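Local atomic coordinates of ABC-type amino acid transport system, periplasmic component (Caldanaerobacter subterraneus subsp. tengcongensis MB4, PDB entry 4YMX), a protein that probably serves as the substrate-binding protein of an amino acid ABC transporter, holding arginine in its pocket for delivery to the membrane components. Residues P48-H53 with V63-D68; D68-I73 with M102-M107. All blocks are in the same frame, centred on the assembly; numbering follows the deposited sequence.

How the interactions relate
Both contacts use helix 65-77, at successive turns. Interaction 1 closes first along the chain, joining the turn and strand at 48-53 to the end of strand 59-63 and the start of helix 65-77; interaction 2 follows, setting the next turns of that helix against the strand and loop of 102-107. D68 belongs to both, and the centres lie about 9 Å apart. They also meet directly: D66 OD2 probably accepts a hydrogen bond from G106 N at 2.8 Å. The helix is thus packed against two segments that line the arginine pocket, one carrying E51 and the other A105, G106 and M107, consistent with a common scaffold for this part of the site.

Interaction 1. Residues P48-H53 with V63-D68; sequences PPFEFH and VGFDID
The F52 ring receives V63 on one face: CG2 sits 3.8 Å from the ring centroid, somewhat toward the rim, in a CH-pi contact. At the F50 ring it is the edge that is used, with D66 OD1 lying near the ring plane 3.7 Å from CD1. F50 CD1 in turn comes up to the edge of the F65 ring, the two side chains running side by side, and F258 of helix 249-258 meets both rings. With CG of F52 wedged between its backbone N and carbonyl carbon (chi1 63°), the ring is brought across V63, and it also touches W257 of helix 249-258; an alanine here would probably leave V63 CG2 without its aromatic cover and open a gap beside W257. The backbones of F52 and V63 themselves pair as an antiparallel hydrogen-bonded couple, F52 N to V63 O and V63 N to F52 O, both 2.9 Å. Beyond it the chain turns into the helix at G64, where a CB would collide with F50 O. G64 is the N-cap, and the first-turn N-H groups bond to carbonyls of the 49-50 loop: F65 N reaches P49 O at 2.9 Å, nearly straight at 165°, and D66 N approaches a lone pair of F50 O. E51 OE1 stands 2.6 Å from D66 OD2; D66 OD2 also accepts from G106 N, while E51 OE2 binds the arginine ligand. F50 and E51 together face F47, a classic beta bulge at the point where E51 lines the arginine pocket of this family 3 solute-binding protein.

Interaction 2. Residues D68-I73 with M102-M107; sequences DIANAI and MVIAGM. With ARG (arginine), chain C.
A70 supplies the hollow on helix 65-77 into which I104 fits: the tip of I104, CD1, settles 3.9 Å from A70 CB and equally close to A70 CA, a spot that the small methyl side chain leaves accessible. The walls of the hollow are the isoleucines one residue before and three after. I69 offers CG2 to I104 CD1 at 4.3 Å, and I73 reaches out tip to tip with its own CD1, 4.0 Å away. CG1 of I104 stays beside the backbone N and the chain then runs straight on (chi2 -170°), which carries the terminal methyl in to the helix surface. M102, two residues earlier and pointing the same way, makes the second bump. Extended beyond CG, it lays its sulfur 4.0 Å from I73 CD1, while CE touches A70 CB at 4.2 Å and also I73 CG2. Thus A70 is touched by both bumps, and I73 by both as well. M41 of strand 38-43 also packs on A70 and I104, and V237 and V240 of helix 231-247 pack on I73. Past I104 the segment turns away from the helix to the ligand: A105 O accepts from NE of the bound arginine at 2.9 Å, and G106 O from its amino N at 2.8 Å. The helix contact itself has no hydrogen bond or charge pair; it is methyl and thioether surface, buried as in the core of a helix-on-sheet layer. Its hold therefore rests on complementary shape and exclusion of water, whereas in the same segment A105 and G106 hold the substrate by directional hydrogen bonds.

Interaction 1. Residues P48-H53 with V63-D68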
ATOM      1  N   PRO A  48       5.881   0.394   4.437  1.00  4.69           N
ATOM      2  CA  PRO A  48       6.812  -0.734   4.538  1.00  4.63           C
ATOM      3  C   PRO A  48       6.031  -2.036   4.702  1.00  5.90           C
ATOM      4  O   PRO A  48       5.025  -2.042   5.404  1.00  6.41           O
ATOM      5  CB  PRO A  48       7.587  -0.421   5.827  1.00  4.68           C
ATOM      6  CG  PRO A  48       6.626   0.424   6.644  1.00  4.74           C
ATOM      7  CD  PRO A  48       5.941   1.267   5.631  1.00  5.26           C
ATOM      8  N   PRO A  49       6.496  -3.142   4.104  1.00  4.82           N
ATOM      9  CA  PRO A  49       7.731  -3.330   3.338  1.00  5.05           C
ATOM     10  C   PRO A  49       7.589  -3.146   1.827  1.00  5.21           C
ATOM     11  O   PRO A  49       8.506  -3.537   1.092  1.00  6.36           O
ATOM     12  CB  PRO A  49       8.080  -4.787   3.635  1.00  6.59           C
ATOM     13  CG  PRO A  49       6.734  -5.436   3.709  1.00 10.60           C
ATOM     14  CD  PRO A  49       5.852  -4.435   4.416  1.00  5.74           C
ATOM     15  N   PHE A  50       6.488  -2.554   1.372  1.00  4.41           N
ATOM     16  CA  PHE A  50       6.277  -2.338  -0.062  1.00  4.64           C
ATOM     17  C   PHE A  50       7.087  -1.178  -0.593  1.00  4.29           C
ATOM     18  O   PHE A  50       7.761  -1.290  -1.618  1.00  4.93           O
ATOM     19  CB  PHE A  50       4.789  -2.132  -0.358  1.00  5.10           C
ATOM     20  CG  PHE A  50       3.957  -3.338  -0.055  1.00  4.46           C
ATOM     21  CD1 PHE A  50       3.731  -4.304  -1.025  1.00  7.07           C
ATOM     22  CD2 PHE A  50       3.436  -3.538   1.220  1.00  5.30           C
ATOM     23  CE1 PHE A  50       2.987  -5.443  -0.739  1.00  7.47           C
ATOM     24  CE2 PHE A  50       2.686  -4.678   1.509  1.00  9.00           C
ATOM     25  CZ  PHE A  50       2.465  -5.626   0.528  1.00 11.34           C
ATOM     26  N   GLU A  51       6.999  -0.038   0.087  1.00  4.49           N
ATOM     27  CA  GLU A  51       7.798   1.128  -0.247  1.00  4.95           C
ATOM     28  C   GLU A  51       7.952   1.987   0.987  1.00  5.62           C
ATOM     29  O   GLU A  51       6.972   2.291   1.684  1.00  4.76           O
ATOM     30  CB  GLU A  51       7.168   1.953  -1.374  1.00  5.01           C
ATOM     31  CG  GLU A  51       5.698   2.254  -1.163  1.00  5.55           C
ATOM     32  CD  GLU A  51       4.818   1.249  -1.834  1.00  5.21           C
ATOM     33  OE1 GLU A  51       5.301   0.632  -2.816  1.00  6.31           O
ATOM     34  OE2 GLU A  51       3.663   1.082  -1.407  1.00  5.71           O
ATOM     35  N   PHE A  52       9.192   2.364   1.269  1.00  4.35           N
ATOM     36  CA  PHE A  52       9.483   3.204   2.412  1.00  3.77           C
ATOM     37  C   PHE A  52      10.850   3.844   2.248  1.00  4.26           C
ATOM     38  O   PHE A  52      11.643   3.424   1.404  1.00  5.57           O
ATOM     39  CB  PHE A  52       9.408   2.397   3.717  1.00  5.50           C
ATOM     40  CG  PHE A  52      10.415   1.277   3.815  1.00  6.31           C
ATOM     41  CD1 PHE A  52      11.593   1.459   4.528  1.00  7.86           C
ATOM     42  CD2 PHE A  52      10.180   0.043   3.221  1.00  6.19           C
ATOM     43  CE1 PHE A  52      12.526   0.436   4.646  1.00  9.75           C
ATOM     44  CE2 PHE A  52      11.112  -0.991   3.326  1.00  6.19           C
ATOM     45  CZ  PHE A  52      12.294  -0.782   4.049  1.00  7.00           C
ATOM     46  N   HIS A  53      11.114   4.871   3.045  1.00  5.73           N
ATOM     47  CA  HIS A  53      12.424   5.510   3.042  1.00  7.14           C
ATOM     48  C   HIS A  53      13.355   4.829   4.026  1.00  7.96           C
ATOM     49  O   HIS A  53      13.087   4.783   5.230  1.00  9.68           O
ATOM     50  CB  HIS A  53      12.295   6.995   3.372  1.00  7.03           C
ATOM     51  CG  HIS A  53      11.707   7.801   2.265  1.00  7.71           C
ATOM     52  ND1 HIS A  53      12.474   8.553   1.400  1.00  8.41           N
ATOM     53  CD2 HIS A  53      10.421   7.964   1.857  1.00  9.36           C
ATOM     54  CE1 HIS A  53      11.693   9.148   0.518  1.00  7.42           C
ATOM     55  NE2 HIS A  53      10.439   8.800   0.773  1.00  5.55           N
ATOM     56  N   VAL A  63      12.918   2.193  -0.888  1.00  5.48           N
ATOM     57  CA  VAL A  63      13.153   0.767  -1.075  1.00  5.14           C
ATOM     58  C   VAL A  63      11.908  -0.039  -0.732  1.00  4.22           C
ATOM     59  O   VAL A  63      10.954   0.486  -0.153  1.00  5.63           O
ATOM     60  CB  VAL A  63      14.323   0.259  -0.198  1.00  7.44           C
ATOM     61  CG1 VAL A  63      15.617   0.992  -0.537  1.00 10.42           C
ATOM     62  CG2 VAL A  63      13.994   0.427   1.274  1.00  7.91           C
ATOM     63  N   GLY A  64      11.924  -1.321  -1.075  1.00  4.59           N
ATOM     64  CA  GLY A  64      10.842  -2.222  -0.723  1.00  4.96           C
ATOM     65  C   GLY A  64      10.508  -3.186  -1.837  1.00  6.53           C
ATOM     66  O   GLY A  64      11.087  -3.132  -2.924  1.00  5.85           O
ATOM     67  N   PHE A  65       9.553  -4.064  -1.563  1.00  4.36           N
ATOM     68  CA  PHE A  65       9.099  -5.061  -2.525  1.00  5.22           C
ATOM     69  C   PHE A  65       8.645  -4.411  -3.830  1.00  6.16           C
ATOM     70  O   PHE A  65       9.009  -4.856  -4.922  1.00  5.32           O
ATOM     71  CB  PHE A  65       7.959  -5.853  -1.876  1.00  5.96           C
ATOM     72  CG  PHE A  65       7.438  -6.998  -2.688  1.00  6.66           C
ATOM     73  CD1 PHE A  65       8.270  -8.043  -3.077  1.00 10.96           C
ATOM     74  CD2 PHE A  65       6.088  -7.079  -2.982  1.00  7.17           C
ATOM     75  CE1 PHE A  65       7.765  -9.115  -3.798  1.00 11.02           C
ATOM     76  CE2 PHE A  65       5.576  -8.153  -3.699  1.00  9.04           C
ATOM     77  CZ  PHE A  65       6.417  -9.173  -4.104  1.00  8.99           C
ATOM     78  N   ASP A  66       7.863  -3.343  -3.723  1.00  3.31           N
ATOM     79  CA  ASP A  66       7.380  -2.661  -4.921  1.00  5.06           C
ATOM     80  C   ASP A  66       8.506  -2.019  -5.705  1.00  4.82           C
ATOM     81  O   ASP A  66       8.435  -1.928  -6.938  1.00  5.70           O
ATOM     82  CB  ASP A  66       6.338  -1.595  -4.582  1.00  6.98           C
ATOM     83  CG  ASP A  66       4.975  -2.183  -4.242  1.00  5.92           C
ATOM     84  OD1 ASP A  66       4.757  -3.391  -4.433  1.00  5.82           O
ATOM     85  OD2 ASP A  66       4.096  -1.406  -3.822  1.00  5.90           O
ATOM     86  N   ILE A  67       9.532  -1.553  -5.005  1.00  4.56           N
ATOM     87  CA  ILE A  67      10.677  -0.948  -5.682  1.00  6.35           C
ATOM     88  C   ILE A  67      11.500  -2.005  -6.425  1.00  5.09           C
ATOM     89  O   ILE A  67      11.971  -1.763  -7.539  1.00  6.96           O
ATOM     90  CB  ILE A  67      11.579  -0.173  -4.715  1.00  5.68           C
ATOM     91  CG1 ILE A  67      10.755   0.820  -3.894  1.00  8.56           C
ATOM     92  CG2 ILE A  67      12.699   0.532  -5.480  1.00  8.09           C
ATOM     93  CD1 ILE A  67       9.835   1.708  -4.697  1.00 13.79           C
ATOM     94  N   ASP A  68      11.664  -3.179  -5.825  1.00  4.80           N
ATOM     95  CA  ASP A  68      12.347  -4.257  -6.525  1.00  5.28           C
ATOM     96  C   ASP A  68      11.596  -4.641  -7.795  1.00  5.44           C
ATOM     97  O   ASP A  68      12.214  -4.894  -8.835  1.00  7.59           O
ATOM     98  CB  ASP A  68      12.550  -5.465  -5.618  1.00  5.93           C
ATOM     99  CG  ASP A  68      13.563  -5.202  -4.520  1.00  8.03           C
ATOM    100  OD1 ASP A  68      14.262  -4.163  -4.555  1.00  8.84           O
ATOM    101  OD2 ASP A  68      13.660  -6.049  -3.610  1.00 10.35           O
TER

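Interaction 2. Residues D68-I73 with M102-M107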
ATOM      1  N   ASP A  68      11.664  -3.179  -5.825  1.00  4.80           N
ATOM      2  CA  ASP A  68      12.347  -4.257  -6.525  1.00  5.28           C
ATOM      3  C   ASP A  68      11.596  -4.641  -7.795  1.00  5.44           C
ATOM      4  O   ASP A  68      12.214  -4.894  -8.835  1.00  7.59           O
ATOM      5  CB  ASP A  68      12.550  -5.465  -5.618  1.00  5.93           C
ATOM      6  CG  ASP A  68      13.563  -5.202  -4.520  1.00  8.03           C
ATOM      7  OD1 ASP A  68      14.262  -4.163  -4.555  1.00  8.84           O
ATOM      8  OD2 ASP A  68      13.660  -6.049  -3.610  1.00 10.35           O
ATOM      9  N   ILE A  69      10.268  -4.660  -7.729  1.00  4.99           N
ATOM     10  CA  ILE A  69       9.477  -4.977  -8.914  1.00  5.90           C
ATOM     11  C   ILE A  69       9.660  -3.876  -9.963  1.00  5.83           C
ATOM     12  O   ILE A  69       9.853  -4.155 -11.153  1.00  6.92           O
ATOM     13  CB  ILE A  69       7.983  -5.161  -8.564  1.00  5.93           C
ATOM     14  CG1 ILE A  69       7.813  -6.405  -7.685  1.00  8.63           C
ATOM     15  CG2 ILE A  69       7.135  -5.260  -9.822  1.00  8.22           C
ATOM     16  CD1 ILE A  69       6.409  -6.597  -7.134  1.00 11.27           C
ATOM     17  N   ALA A  70       9.618  -2.623  -9.518  1.00  5.54           N
ATOM     18  CA  ALA A  70       9.829  -1.496 -10.425  1.00  6.64           C
ATOM     19  C   ALA A  70      11.167  -1.576 -11.125  1.00  6.63           C
ATOM     20  O   ALA A  70      11.263  -1.312 -12.331  1.00  7.30           O
ATOM     21  CB  ALA A  70       9.740  -0.215  -9.680  1.00  5.35           C
ATOM     22  N   ASN A  71      12.205  -1.938 -10.383  1.00  7.52           N
ATOM     23  CA  ASN A  71      13.517  -2.040 -10.996  1.00  6.81           C
ATOM     24  C   ASN A  71      13.607  -3.188 -11.993  1.00  6.07           C
ATOM     25  O   ASN A  71      14.314  -3.072 -13.000  1.00  8.12           O
ATOM     26  CB  ASN A  71      14.625  -2.070  -9.947  1.00  9.01           C
ATOM     27  CG  ASN A  71      15.052  -0.681  -9.545  1.00 10.21           C
ATOM     28  OD1 ASN A  71      15.586   0.075 -10.357  1.00 17.59           O
ATOM     29  ND2 ASN A  71      14.817  -0.334  -8.293  1.00 10.68           N
ATOM     30  N   ALA A  72      12.855  -4.259 -11.757  1.00  6.15           N
ATOM     31  CA  ALA A  72      12.804  -5.354 -12.723  1.00  7.69           C
ATOM     32  C   ALA A  72      12.144  -4.878 -14.018  1.00  9.53           C
ATOM     33  O   ALA A  72      12.571  -5.239 -15.121  1.00  9.94           O
ATOM     34  CB  ALA A  72      12.062  -6.561 -12.146  1.00  8.81           C
ATOM     35  N   ILE A  73      11.109  -4.051 -13.884  1.00  5.11           N
ATOM     36  CA  ILE A  73      10.427  -3.498 -15.046  1.00  8.59           C
ATOM     37  C   ILE A  73      11.356  -2.556 -15.809  1.00  8.55           C
ATOM     38  O   ILE A  73      11.458  -2.634 -17.043  1.00  8.60           O
ATOM     39  CB  ILE A  73       9.134  -2.760 -14.626  1.00  5.67           C
ATOM     40  CG1 ILE A  73       8.101  -3.758 -14.090  1.00  5.18           C
ATOM     41  CG2 ILE A  73       8.570  -1.918 -15.787  1.00  9.19           C
ATOM     42  CD1 ILE A  73       6.954  -3.094 -13.325  1.00  8.56           C
ATOM     43  N   MET A 102       3.721   4.799 -14.372  1.00  7.16           N
ATOM     44  CA  MET A 102       3.119   3.677 -13.680  1.00  4.60           C
ATOM     45  C   MET A 102       3.086   3.976 -12.197  1.00  4.75           C
ATOM     46  O   MET A 102       3.845   4.820 -11.704  1.00  7.55           O
ATOM     47  CB  MET A 102       3.874   2.363 -13.948  1.00  4.98           C
ATOM     48  CG  MET A 102       5.281   2.319 -13.374  1.00  7.16           C
ATOM     49  SD  MET A 102       6.078   0.750 -13.750  1.00  8.20           S
ATOM     50  CE  MET A 102       7.734   1.051 -13.138  1.00  9.15           C
ATOM     51  N   VAL A 103       2.185   3.293 -11.503  1.00  5.36           N
ATOM     52  CA  VAL A 103       2.100   3.392 -10.057  1.00  5.17           C
ATOM     53  C   VAL A 103       2.266   2.001  -9.467  1.00  5.77           C
ATOM     54  O   VAL A 103       1.591   1.053  -9.875  1.00  5.97           O
ATOM     55  CB  VAL A 103       0.754   3.993  -9.600  1.00  5.23           C
ATOM     56  CG1 VAL A 103       0.537   3.769  -8.104  1.00  6.44           C
ATOM     57  CG2 VAL A 103       0.676   5.476  -9.956  1.00  5.92           C
ATOM     58  N   ILE A 104       3.192   1.876  -8.523  1.00  4.66           N
ATOM     59  CA  ILE A 104       3.316   0.664  -7.732  1.00  4.61           C
ATOM     60  C   ILE A 104       3.316   1.129  -6.285  1.00  5.12           C
ATOM     61  O   ILE A 104       4.235   1.816  -5.853  1.00  4.90           O
ATOM     62  CB  ILE A 104       4.593  -0.131  -8.057  1.00  5.01           C
ATOM     63  CG1 ILE A 104       4.852  -0.151  -9.570  1.00  5.76           C
ATOM     64  CG2 ILE A 104       4.449  -1.546  -7.534  1.00  6.10           C
ATOM     65  CD1 ILE A 104       5.970  -1.113  -9.993  1.00  6.99           C
ATOM     66  N   ALA A 105       2.260   0.794  -5.552  1.00  4.63           N
ATOM     67  CA  ALA A 105       2.080   1.325  -4.203  1.00  4.39           C
ATOM     68  C   ALA A 105       1.150   0.452  -3.369  1.00  4.43           C
ATOM     69  O   ALA A 105       0.239   0.949  -2.697  1.00  4.91           O
ATOM     70  CB  ALA A 105       1.532   2.758  -4.274  1.00  6.02           C
ATOM     71  N   GLY A 106       1.357  -0.860  -3.432  1.00  4.15           N
ATOM     72  CA  GLY A 106       0.469  -1.797  -2.768  1.00  5.41           C
ATOM     73  C   GLY A 106      -0.983  -1.519  -3.124  1.00  3.38           C
ATOM     74  O   GLY A 106      -1.881  -1.582  -2.273  1.00  6.28           O
ATOM     75  N   MET A 107      -1.214  -1.191  -4.394  1.00  4.27           N
ATOM     76  CA  MET A 107      -2.491  -0.643  -4.819  1.00  4.51           C
ATOM     77  C   MET A 107      -3.451  -1.715  -5.310  1.00  6.63           C
ATOM     78  O   MET A 107      -3.129  -2.508  -6.199  1.00  6.51           O
ATOM     79  CB  MET A 107      -2.280   0.411  -5.903  1.00  6.24           C
ATOM     80  CG  MET A 107      -3.595   0.988  -6.398  1.00  5.44           C
ATOM     81  SD  MET A 107      -3.429   2.298  -7.619  1.00  7.31           S
ATOM     82  CE  MET A 107      -2.885   3.655  -6.576  1.00  8.35           C
TER
HETATM   83  N   ARG C 301      -4.180  -1.435  -0.694  1.00  6.13           N
HETATM   84  CA  ARG C 301      -4.860  -0.179  -0.280  1.00  5.86           C
HETATM   85  C   ARG C 301      -5.443   0.538  -1.484  1.00 10.50           C
HETATM   86  O   ARG C 301      -5.199   0.150  -2.625  1.00  8.21           O
HETATM   87  CB  ARG C 301      -3.880   0.740   0.451  1.00  6.19           C
HETATM   88  CG  ARG C 301      -2.620   1.046  -0.334  1.00  4.93           C
HETATM   89  CD  ARG C 301      -1.819   2.168   0.308  1.00  3.73           C
HETATM   90  NE  ARG C 301      -0.474   2.234  -0.246  1.00  3.96           N
HETATM   91  CZ  ARG C 301       0.450   3.112   0.127  1.00  5.34           C
HETATM   92  NH1 ARG C 301       0.189   4.017   1.055  1.00  4.97           N
HETATM   93  NH2 ARG C 301       1.639   3.083  -0.444  1.00  4.71           N
HETATM   94  OXT ARG C 301      -6.170   1.519  -1.334  1.00  7.58           O